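Local coordinates for WGR domain-containing protein (Bacteroides fragilis, PDB 2RA8) that is of unknown function but joins an N-terminal WGR domain, a module often associated with nucleic-acid-binding proteins, to leucine-rich repeats, at residues T68-E71 / V72-M76. Sequence-based numbering, arbitrary orientation.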
ATOM      1  N   THR A  68       0.173  13.581  24.867  1.00 19.69           N
ATOM      2  CA  THR A  68      -1.061  13.802  25.618  1.00 22.07           C
ATOM      3  C   THR A  68      -0.974  13.260  27.035  1.00 22.18           C
ATOM      4  O   THR A  68      -0.394  12.200  27.262  1.00 21.43           O
ATOM      5  CB  THR A  68      -2.240  13.073  24.907  1.00 17.13           C
ATOM      6  OG1 THR A  68      -2.243  13.405  23.513  1.00 24.41           O
ATOM      7  CG2 THR A  68      -3.568  13.467  25.505  1.00 11.80           C
ATOM      8  N   LEU A  69      -1.554  13.979  27.993  1.00 19.27           N
ATOM      9  CA  LEU A  69      -1.565  13.519  29.381  1.00 16.80           C
ATOM     10  C   LEU A  69      -2.173  12.144  29.430  1.00 23.39           C
ATOM     11  O   LEU A  69      -3.199  11.890  28.791  1.00 16.50           O
ATOM     12  CB  LEU A  69      -2.407  14.447  30.261  1.00 16.54           C
ATOM     13  CG  LEU A  69      -1.785  15.794  30.634  1.00  9.74           C
ATOM     14  CD1 LEU A  69      -2.844  16.682  31.317  1.00 16.23           C
ATOM     15  CD2 LEU A  69      -0.611  15.555  31.562  1.00 21.41           C
ATOM     16  N   GLU A  70      -1.562  11.249  30.202  1.00 15.78           N
ATOM     17  CA  GLU A  70      -2.066   9.881  30.306  1.00 20.58           C
ATOM     18  C   GLU A  70      -3.524   9.785  30.729  1.00 22.53           C
ATOM     19  O   GLU A  70      -4.291   9.015  30.148  1.00 16.96           O
ATOM     20  CB  GLU A  70      -1.216   9.072  31.279  1.00 31.20           C
ATOM     21  CG  GLU A  70      -1.259   7.582  31.005  1.00 33.56           C
ATOM     22  CD  GLU A  70      -0.498   6.781  32.032  1.00 34.08           C
ATOM     23  OE1 GLU A  70       0.495   7.304  32.583  1.00 36.24           O
ATOM     24  OE2 GLU A  70      -0.886   5.620  32.277  1.00 40.53           O
ATOM     25  N   GLU A  71      -3.929  10.564  31.729  1.00 23.24           N
ATOM     26  CA  GLU A  71      -5.315  10.503  32.188  1.00 19.16           C
ATOM     27  C   GLU A  71      -6.282  10.902  31.103  1.00 27.38           C
ATOM     28  O   GLU A  71      -7.404  10.403  31.047  1.00 36.03           O
ATOM     29  CB  GLU A  71      -5.520  11.387  33.428  1.00 24.92           C
ATOM     30  CG  GLU A  71      -5.469  12.878  33.165  1.00 28.64           C
ATOM     31  CD  GLU A  71      -5.274  13.669  34.448  1.00 29.05           C
ATOM     32  OE1 GLU A  71      -4.126  13.737  34.941  1.00 28.31           O
ATOM     33  OE2 GLU A  71      -6.270  14.204  34.972  1.00 25.50           O
ATOM     34  N   VAL A  72      -5.860  11.806  30.228  1.00 26.59           N
ATOM     35  CA  VAL A  72      -6.712  12.240  29.133  1.00 26.59           C
ATOM     36  C   VAL A  72      -6.800  11.159  28.075  1.00 20.71           C
ATOM     37  O   VAL A  72      -7.896  10.738  27.708  1.00 27.71           O
ATOM     38  CB  VAL A  72      -6.183  13.547  28.511  1.00 25.71           C
ATOM     39  CG1 VAL A  72      -6.908  13.851  27.212  1.00 19.25           C
ATOM     40  CG2 VAL A  72      -6.373  14.685  29.499  1.00 16.45           C
ATOM     41  N   ALA A  73      -5.650  10.697  27.587  1.00 23.48           N
ATOM     42  CA  ALA A  73      -5.624   9.654  26.561  1.00 25.53           C
ATOM     43  C   ALA A  73      -6.373   8.420  26.993  1.00 24.07           C
ATOM     44  O   ALA A  73      -7.063   7.789  26.188  1.00 30.59           O
ATOM     45  CB  ALA A  73      -4.180   9.289  26.209  1.00 20.52           C
ATOM     46  N   LYS A  74      -6.234   8.056  28.264  1.00 27.61           N
ATOM     47  CA  LYS A  74      -6.913   6.881  28.805  1.00 34.38           C
ATOM     48  C   LYS A  74      -8.401   6.953  28.633  1.00 30.92           C
ATOM     49  O   LYS A  74      -9.051   5.940  28.409  1.00 31.12           O
ATOM     50  CB  LYS A  74      -6.628   6.718  30.302  1.00 32.87           C
ATOM     51  CG  LYS A  74      -5.335   6.008  30.644  1.00 38.08           C
ATOM     52  CD  LYS A  74      -5.211   5.856  32.155  1.00 40.17           C
ATOM     53  CE  LYS A  74      -3.925   5.145  32.555  1.00 47.20           C
ATOM     54  NZ  LYS A  74      -3.731   5.157  34.037  1.00 37.67           N
ATOM     55  N   GLU A  75      -8.964   8.149  28.752  1.00 26.19           N
ATOM     56  CA  GLU A  75     -10.403   8.295  28.616  1.00 32.20           C
ATOM     57  C   GLU A  75     -10.879   8.633  27.222  1.00 31.34           C
ATOM     58  O   GLU A  75     -12.079   8.700  26.982  1.00 25.33           O
ATOM     59  CB  GLU A  75     -10.914   9.349  29.601  1.00 39.15           C
ATOM     60  CG  GLU A  75     -10.642   8.998  31.052  1.00 38.41           C
ATOM     61  CD  GLU A  75     -11.189   7.636  31.428  1.00 50.98           C
ATOM     62  OE1 GLU A  75     -12.395   7.397  31.215  1.00 49.78           O
ATOM     63  OE2 GLU A  75     -10.414   6.801  31.939  1.00 54.88           O
HETATM   64  N   MSE A  76      -9.957   8.843  26.289  1.00 20.90           N
HETATM   65  CA  MSE A  76     -10.347   9.172  24.922  1.00 26.14           C
HETATM   66  C   MSE A  76     -10.946   7.985  24.205  1.00 28.90           C
HETATM   67  O   MSE A  76     -10.559   6.841  24.440  1.00 32.36           O
HETATM   68  CB  MSE A  76      -9.142   9.695  24.128  1.00 25.65           C
HETATM   69  CG  MSE A  76      -8.688  11.090  24.538  1.00 28.76           C
HETATM   70 SE   MSE A  76      -7.123  11.710  23.542  1.00 46.36          SE
HETATM   71  CE  MSE A  76      -8.007  12.172  21.881  1.00 47.03           C
TER
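With CG opposite the backbone N in Glu70 (chi1 -155°) and opposite the carbonyl carbon in Lys74 (chi1 -84°), two extended side chains one helical turn apart converge and cross obliquely. Their ends form an i to i+4 salt bridge, long at 3.4 Å from Glu70 OE2 to Lys74 NZ, and the same oxygen lies 3.1 Å from Lys74 CE. Both residues suit this place because a long, flexible chain can carry its charge along the helix surface; Lys2 forms a weak, long ion pair with the same carboxylate. Beneath them, Lys74 N donates to Glu70 O at 2.9 Å, and the aliphatic start of the lysine covers that carbonyl, CG lying 3.2 Å from Glu70 O. One residue earlier, Ala73 N makes a nearly straight bond (173°) to Leu69 O, which also takes a weak one from Val72 N. At the foot of the turn, Thr68 turns its methyl CG2 to Val72 CG1, 3.8 Å away, while its hydroxyl bonds to Val66 O. Small, buried Ala73 lets the helix lie close to Val4 of strand 3-8. This is the first turn of a short alpha-helix, with Leu69 as N-cap, following edge strand 66-67 of the antiparallel WGR sheet.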